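Local structure of variable region-containing chitin-binding protein 3 (Branchiostoma floridae, 1XT5) at residues V53-N59 with D71-F77; G105-V111 with D123-L129. The protein serves in amphioxus as an immune-type receptor that probably binds chitin, the piece described here being its first variable-type immunoglobulin domain. One frame throughout, in Å; residues are numbered along the deposited sequence.

Overall arrangement
Both contacts pair antiparallel neighbours in the same sheet of a V-set immunoglobulin sandwich, and their centres lie about 16 Å apart. Contact 1 joins strands 50-58 and 72-76 at one border of that sheet; contact 2 joins strands 105-112 and 122-132, with its centre about 7 Å from the centre of the chain, against about 10 Å for contact 1. Strand 38-44 lies between the two pairs and hydrogen-bonds to both 50-58 and 105-112. The pairs also meet directly across it, with Val53 CG2 packed 4.0 Å from Tyr107 CE2, and both of these side chains touch Trp41. Contact 2 carries Cys109, whose disulfide to Cys26 ties this sheet to the opposing one.

Contact 1: residues V53-N59 with D71-F77; sequences VFKGNYN and DSYKESF
Lys55 and Glu75 exchange two main-chain hydrogen bonds, both 2.9 Å (Lys55 N to Glu75 O, Glu75 N to Lys55 O), and Asn57 and Tyr73 repeat the exchange two residues along. With the bonds Phe77 N to Val53 O and Asn59 N to Asp71 O, six backbone bonds run between strands whose axes lie 176° apart, an almost exactly antiparallel pairing.

At the end nearest the connecting loop a side-chain bond joins the backbone bonds. Asn59 ND2 donates to Asp71 OD1 at 2.9 Å; the oxygen lies in the amide plane, but the donor arrives from above the carboxylate plane, the two planes being 73° apart. A water bridges the carbonyl oxygens of Asn59 and Asp71. Asn57 ND2 hydrogen-bonds to Tyr58 O, and Tyr73 OH donates to Glu75 OE1 at 2.6 Å, which ties the hydroxyl end of the ring to the residue two along its own strand. Lys74 NZ makes a salt bridge with Glu69, and Tyr58 OH hydrogen-bonds to the other oxygen of the same carboxylate.

Ring contacts divide between the two faces. On the face of Lys55 and Tyr73, Asn57 OD1 sits at the edge of the Tyr73 ring, 3.4 Å from CD2. Phe77 presents its CE1 edge to Lys55 N at 3.6 Å, and Glu75 CG covers one face of that ring. On the other face, Phe54 CZ reaches Lys74 CB at 3.8 Å; CG anti to the backbone N (chi1 177°) swings the ring toward the partner strand.

Val53 and Phe54 both face Trp41 in a classic beta bulge, and the paired strands correspond to C' and C''; the C'' strand at the sheet edge is the hallmark of the V-set.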
loop_
_atom_site.group_PDB
_atom_site.type_symbol
_atom_site.label_atom_id
_atom_site.label_comp_id
_atom_site.label_asym_id
_atom_site.label_seq_id
_atom_site.Cartn_x
_atom_site.Cartn_y
_atom_site.Cartn_z
ATOM N N VAL A 53 7.075 1.961 -3.787
ATOM C CA VAL A 53 6.077 2.360 -4.788
ATOM C C VAL A 53 5.360 3.643 -4.337
ATOM O O VAL A 53 5.247 4.614 -5.064
ATOM C CB VAL A 53 5.099 1.223 -5.071
ATOM C CG1 VAL A 53 4.036 1.653 -6.040
ATOM C CG2 VAL A 53 5.872 -0.004 -5.555
ATOM N N PHE A 54 4.843 3.601 -3.116
ATOM C CA PHE A 54 4.011 4.627 -2.554
ATOM C C PHE A 54 4.224 4.655 -1.052
ATOM O O PHE A 54 4.352 3.606 -0.426
ATOM C CB PHE A 54 2.537 4.365 -2.890
ATOM C CG PHE A 54 1.561 5.362 -2.275
ATOM C CD1 PHE A 54 1.174 6.483 -3.006
ATOM C CD2 PHE A 54 1.062 5.169 -0.994
ATOM C CE1 PHE A 54 0.313 7.408 -2.425
ATOM C CE2 PHE A 54 0.222 6.109 -0.395
ATOM C CZ PHE A 54 -0.133 7.195 -1.161
ATOM N N LYS A 55 4.125 5.843 -0.473
ATOM C CA LYS A 55 4.053 6.006 0.971
ATOM C C LYS A 55 3.058 7.140 1.274
ATOM O O LYS A 55 3.019 8.140 0.542
ATOM C CB LYS A 55 5.403 6.279 1.617
ATOM C CG LYS A 55 5.507 6.171 3.128
ATOM C CD LYS A 55 6.912 6.383 3.647
ATOM C CE LYS A 55 7.010 6.290 5.140
ATOM N NZ LYS A 55 8.418 6.489 5.618
ATOM N N GLY A 56 2.311 7.016 2.349
ATOM C CA GLY A 56 1.444 8.083 2.756
ATOM C C GLY A 56 0.941 7.941 4.161
ATOM O O GLY A 56 0.965 6.860 4.748
ATOM N N ASN A 57 0.433 9.051 4.696
ATOM C CA ASN A 57 -0.208 9.032 5.984
ATOM C C ASN A 57 -1.110 10.264 6.110
ATOM O O ASN A 57 -0.779 11.320 5.609
ATOM C CB ASN A 57 0.779 9.046 7.171
ATOM C CG ASN A 57 1.764 10.186 7.182
ATOM O OD1 ASN A 57 2.829 10.161 6.597
ATOM N ND2 ASN A 57 1.397 11.266 7.894
ATOM N N TYR A 58 -2.219 10.115 6.814
ATOM C CA TYR A 58 -2.979 11.297 7.209
ATOM C C TYR A 58 -2.126 12.149 8.157
ATOM O O TYR A 58 -1.343 11.606 8.941
ATOM C CB TYR A 58 -4.244 10.888 7.963
ATOM C CG TYR A 58 -5.270 10.204 7.096
ATOM C CD1 TYR A 58 -5.617 8.881 7.302
ATOM C CD2 TYR A 58 -5.908 10.861 6.067
ATOM C CE1 TYR A 58 -6.564 8.245 6.541
ATOM C CE2 TYR A 58 -6.856 10.219 5.280
ATOM C CZ TYR A 58 -7.170 8.916 5.504
ATOM O OH TYR A 58 -8.088 8.259 4.720
ATOM N N ASN A 59 -2.304 13.430 8.098
ATOM C CA ASN A 59 -1.658 14.328 9.037
ATOM C C ASN A 59 -2.532 14.429 10.273
ATOM O O ASN A 59 -3.748 14.317 10.258
ATOM C CB ASN A 59 -1.438 15.689 8.409
ATOM C CG ASN A 59 -0.369 15.595 7.308
ATOM O OD1 ASN A 59 0.553 14.795 7.403
ATOM N ND2 ASN A 59 -0.509 16.467 6.309
ATOM N N ASP A 71 -5.576 16.552 3.864
ATOM C CA ASP A 71 -4.536 16.922 4.807
ATOM C C ASP A 71 -3.740 15.645 5.099
ATOM O O ASP A 71 -3.898 15.004 6.112
ATOM C CB ASP A 71 -5.123 17.477 6.084
ATOM C CG ASP A 71 -4.036 18.091 6.966
ATOM O OD1 ASP A 71 -2.883 18.190 6.540
ATOM O OD2 ASP A 71 -4.457 18.489 8.076
ATOM N N SER A 72 -2.898 15.287 4.138
ATOM C CA SER A 72 -2.182 14.040 4.182
ATOM C C SER A 72 -0.883 14.195 3.405
ATOM O O SER A 72 -0.795 15.013 2.487
ATOM C CB SER A 72 -2.997 12.894 3.584
ATOM O OG SER A 72 -3.294 13.114 2.232
ATOM N N TYR A 73 0.048 13.326 3.709
ATOM C CA TYR A 73 1.254 13.066 2.915
ATOM C C TYR A 73 0.959 11.900 1.989
ATOM O O TYR A 73 0.513 10.867 2.463
ATOM C CB TYR A 73 2.408 12.681 3.853
ATOM C CG TYR A 73 3.590 12.082 3.114
ATOM C CD1 TYR A 73 4.287 12.778 2.177
ATOM C CD2 TYR A 73 3.983 10.763 3.408
ATOM C CE1 TYR A 73 5.366 12.226 1.509
ATOM C CE2 TYR A 73 5.072 10.218 2.732
ATOM C CZ TYR A 73 5.765 10.915 1.793
ATOM O OH TYR A 73 6.842 10.334 1.151
ATOM N N LYS A 74 1.234 12.089 0.700
ATOM C CA LYS A 74 1.120 11.018 -0.279
ATOM C C LYS A 74 2.244 11.181 -1.272
ATOM O O LYS A 74 2.394 12.277 -1.826
ATOM C CB LYS A 74 -0.223 11.034 -0.999
ATOM C CG LYS A 74 -1.409 10.777 -0.104
ATOM C CD LYS A 74 -2.711 10.613 -0.883
ATOM C CE LYS A 74 -3.866 10.353 0.037
ATOM N NZ LYS A 74 -5.147 10.089 -0.631
ATOM N N GLU A 75 2.995 10.130 -1.549
ATOM C CA GLU A 75 4.099 10.219 -2.495
ATOM C C GLU A 75 4.274 8.906 -3.218
ATOM O O GLU A 75 4.235 7.832 -2.606
ATOM C CB GLU A 75 5.387 10.602 -1.771
ATOM C CG GLU A 75 6.572 10.827 -2.685
ATOM C CD GLU A 75 7.765 11.492 -2.070
ATOM O OE1 GLU A 75 7.795 11.634 -0.831
ATOM O OE2 GLU A 75 8.702 11.820 -2.856
ATOM N N SER A 76 4.522 8.980 -4.525
ATOM C CA SER A 76 4.950 7.837 -5.328
ATOM C C SER A 76 6.412 8.008 -5.707
ATOM O O SER A 76 6.944 9.119 -5.755
ATOM C CB SER A 76 4.107 7.701 -6.565
ATOM O OG SER A 76 4.049 8.877 -7.367
ATOM N N PHE A 77 7.080 6.866 -5.947
ATOM C CA PHE A 77 8.530 6.828 -6.006
ATOM C C PHE A 77 9.091 6.158 -7.229
ATOM O O PHE A 77 8.500 5.248 -7.808
ATOM C CB PHE A 77 9.122 6.102 -4.758
ATOM C CG PHE A 77 8.821 6.801 -3.463
ATOM C CD1 PHE A 77 7.661 6.508 -2.772
ATOM C CD2 PHE A 77 9.719 7.739 -2.950
ATOM C CE1 PHE A 77 7.331 7.126 -1.596
ATOM C CE2 PHE A 77 9.383 8.367 -1.779
ATOM C CZ PHE A 77 8.215 8.067 -1.114
HETATM O O HOH W 1 -5.792 14.178 8.113
#

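Contact 2: residues G105-V111 with D123-L129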
loop_
_atom_site.group_PDB
_atom_site.type_symbol
_atom_site.label_atom_id
_atom_site.label_comp_id
_atom_site.label_asym_id
_atom_site.label_seq_id
_atom_site.Cartn_x
_atom_site.Cartn_y
_atom_site.Cartn_z
ATOM N N GLY A 105 4.981 -8.495 -10.745
ATOM C CA GLY A 105 5.716 -8.821 -9.559
ATOM C C GLY A 105 4.827 -8.867 -8.347
ATOM O O GLY A 105 3.625 -9.163 -8.453
ATOM N N ARG A 106 5.427 -8.566 -7.206
ATOM C CA ARG A 106 4.776 -8.725 -5.923
ATOM C C ARG A 106 4.736 -7.395 -5.180
ATOM O O ARG A 106 5.794 -6.791 -4.942
ATOM C CB ARG A 106 5.484 -9.777 -5.093
ATOM C CG ARG A 106 4.760 -10.124 -3.788
ATOM C CD ARG A 106 5.310 -11.359 -3.126
ATOM N NE ARG A 106 5.212 -12.545 -3.974
ATOM C CZ ARG A 106 4.199 -13.357 -4.068
ATOM N NH1 ARG A 106 3.076 -13.124 -3.404
ATOM N NH2 ARG A 106 4.252 -14.420 -4.845
ATOM N N TYR A 107 3.557 -6.934 -4.821
ATOM C CA TYR A 107 3.332 -5.655 -4.207
ATOM C C TYR A 107 2.813 -5.862 -2.796
ATOM O O TYR A 107 1.756 -6.449 -2.582
ATOM C CB TYR A 107 2.320 -4.845 -5.035
ATOM C CG TYR A 107 2.855 -4.393 -6.355
ATOM C CD1 TYR A 107 2.947 -5.227 -7.441
ATOM C CD2 TYR A 107 3.319 -3.085 -6.536
ATOM C CE1 TYR A 107 3.470 -4.820 -8.645
ATOM C CE2 TYR A 107 3.831 -2.628 -7.725
ATOM C CZ TYR A 107 3.892 -3.522 -8.810
ATOM O OH TYR A 107 4.404 -3.071 -9.986
ATOM N N TRP A 108 3.552 -5.358 -1.821
ATOM C CA TRP A 108 3.195 -5.470 -0.419
ATOM C C TRP A 108 2.463 -4.215 0.020
ATOM O O TRP A 108 2.984 -3.113 -0.112
ATOM C CB TRP A 108 4.474 -5.624 0.428
ATOM C CG TRP A 108 5.143 -6.926 0.156
ATOM C CD1 TRP A 108 6.057 -7.188 -0.844
ATOM C CD2 TRP A 108 4.930 -8.151 0.849
ATOM N NE1 TRP A 108 6.418 -8.503 -0.810
ATOM C CE2 TRP A 108 5.756 -9.121 0.204
ATOM C CE3 TRP A 108 4.157 -8.550 1.892
ATOM C CZ2 TRP A 108 5.789 -10.436 0.633
ATOM C CZ3 TRP A 108 4.186 -9.848 2.321
ATOM C CH2 TRP A 108 5.009 -10.797 1.687
ATOM N N CYS A 109 1.262 -4.431 0.589
ATOM C CA CYS A 109 0.522 -3.391 1.291
ATOM C C CYS A 109 0.909 -3.523 2.769
ATOM O O CYS A 109 0.557 -4.501 3.407
ATOM C CB CYS A 109 -0.962 -3.608 1.096
ATOM S SG CYS A 109 -1.897 -2.292 1.927
ATOM N N GLN A 110 1.655 -2.557 3.252
ATOM C CA GLN A 110 2.140 -2.517 4.620
ATOM C C GLN A 110 1.468 -1.337 5.314
ATOM O O GLN A 110 1.488 -0.215 4.809
ATOM C CB GLN A 110 3.651 -2.366 4.645
ATOM C CG GLN A 110 4.209 -2.280 6.057
ATOM C CD GLN A 110 5.696 -2.167 5.994
ATOM O OE1 GLN A 110 6.398 -3.143 5.805
ATOM N NE2 GLN A 110 6.195 -0.959 6.045
ATOM N N VAL A 111 0.917 -1.576 6.498
ATOM C CA VAL A 111 0.317 -0.524 7.294
ATOM C C VAL A 111 0.936 -0.634 8.696
ATOM O O VAL A 111 0.999 -1.732 9.275
ATOM C CB VAL A 111 -1.209 -0.598 7.326
ATOM C CG1 VAL A 111 -1.793 0.628 8.042
ATOM C CG2 VAL A 111 -1.806 -0.718 5.940
ATOM N N ASP A 123 1.530 -4.636 9.974
ATOM C CA ASP A 123 1.194 -5.849 9.237
ATOM C C ASP A 123 1.411 -5.572 7.767
ATOM O O ASP A 123 1.468 -4.406 7.346
ATOM C CB ASP A 123 -0.227 -6.341 9.546
ATOM C CG ASP A 123 -0.509 -7.757 9.107
ATOM O OD1 ASP A 123 0.468 -8.536 8.893
ATOM O OD2 ASP A 123 -1.690 -8.115 8.984
ATOM N N ALA A 124 1.499 -6.617 6.973
ATOM C CA ALA A 124 1.665 -6.484 5.526
ATOM C C ALA A 124 1.182 -7.754 4.862
ATOM O O ALA A 124 1.392 -8.848 5.385
ATOM C CB ALA A 124 3.143 -6.249 5.163
ATOM N N LYS A 125 0.585 -7.602 3.680
ATOM C CA LYS A 125 0.210 -8.710 2.822
ATOM C C LYS A 125 0.552 -8.334 1.395
ATOM O O LYS A 125 0.582 -7.143 1.052
ATOM C CB LYS A 125 -1.265 -9.070 2.920
ATOM C CG LYS A 125 -1.639 -9.702 4.237
ATOM C CD LYS A 125 -3.095 -10.048 4.350
ATOM C CE LYS A 125 -3.422 -11.018 5.482
ATOM N NZ LYS A 125 -2.947 -10.534 6.781
ATOM N N SER A 126 0.764 -9.348 0.549
ATOM C CA SER A 126 1.162 -9.084 -0.830
ATOM C C SER A 126 0.064 -9.434 -1.818
ATOM O O SER A 126 -0.734 -10.352 -1.640
ATOM C CB SER A 126 2.454 -9.807 -1.204
ATOM O OG SER A 126 2.255 -11.182 -1.491
ATOM N N VAL A 127 0.095 -8.680 -2.924
ATOM C CA VAL A 127 -0.769 -8.880 -4.076
ATOM C C VAL A 127 0.160 -9.006 -5.302
ATOM O O VAL A 127 0.962 -8.117 -5.542
ATOM C CB VAL A 127 -1.731 -7.699 -4.273
ATOM C CG1 VAL A 127 -2.694 -7.997 -5.399
ATOM C CG2 VAL A 127 -2.508 -7.411 -2.990
ATOM N N VAL A 128 0.043 -10.115 -6.000
ATOM C CA VAL A 128 0.792 -10.271 -7.237
ATOM C C VAL A 128 0.133 -9.550 -8.363
ATOM O O VAL A 128 -1.109 -9.619 -8.513
ATOM C CB VAL A 128 0.908 -11.809 -7.550
ATOM C CG1 VAL A 128 1.394 -12.044 -8.967
ATOM C CG2 VAL A 128 1.844 -12.461 -6.579
ATOM N N LEU A 129 0.919 -8.880 -9.161
ATOM C CA LEU A 129 0.471 -8.264 -10.402
ATOM C C LEU A 129 1.040 -9.097 -11.587
ATOM O O LEU A 129 2.242 -9.194 -11.720
ATOM C CB LEU A 129 0.964 -6.849 -10.518
ATOM C CG LEU A 129 0.582 -6.129 -11.837
ATOM C CD1 LEU A 129 -0.917 -6.130 -12.044
ATOM C CD2 LEU A 129 1.210 -4.740 -11.818
#
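Arg106 NH1 donates to Ser126 OG across the strands at 2.8 Å, with an N-H...O angle of 157° and the oxygen in the guanidinium plane. The bend at chi3 (-60°) folds the arginine chain over its partner strand and delivers NH1 to that hydroxyl. The backbone supplies eight further bonds in four reciprocal pairs, Gly105 with Leu129, Tyr107 with Val127, Cys109 with Lys125 and Val111 with Asp123; Val127 N to Tyr107 O, at 2.8 Å, is representative. Asp123 OD2 and Lys125 NZ form a salt bridge of 3.5 Å along their own strand, and both also bond to the main chain of Val7.

Packing around Ser126 is compact. Its CB lies 3.5 Å from the centroid of the Trp108 six-membered ring and 9° off the ring normal, a CH-pi contact over the face, and it also touches Arg106 CG. Ala124 CB meets the same indole obliquely, 4.1 Å from CE3, while Trp108 NE1 bonds to Gly44 O. Val128 CG2 covers one face of the guanidinium, 3.5 Å from NH1.

Tyr107, Cys109, Val111, Val127 and Leu129 are the buried residues, all on the face turned to the other sheet, which Asp123 and Lys125 share. Tyr107 CE1 lies 3.7 Å from Leu129 CB, and its hydroxyl bonds to Asp103 O, the tyrosine corner of immunoglobulin F strands.

These strands correspond to F and G of a V-set domain. The inward face is apolar at its middle and Gly105/Leu129 end, packing between the sheets that disulfide Cys26-Cys109 links, but turns charged where Asp123 and Lys125 meet Val7 of strand 4-8. On the reverse face Ser126 links guanidinium and indole, OG taking the Arg106 bond and CB lying over Trp108.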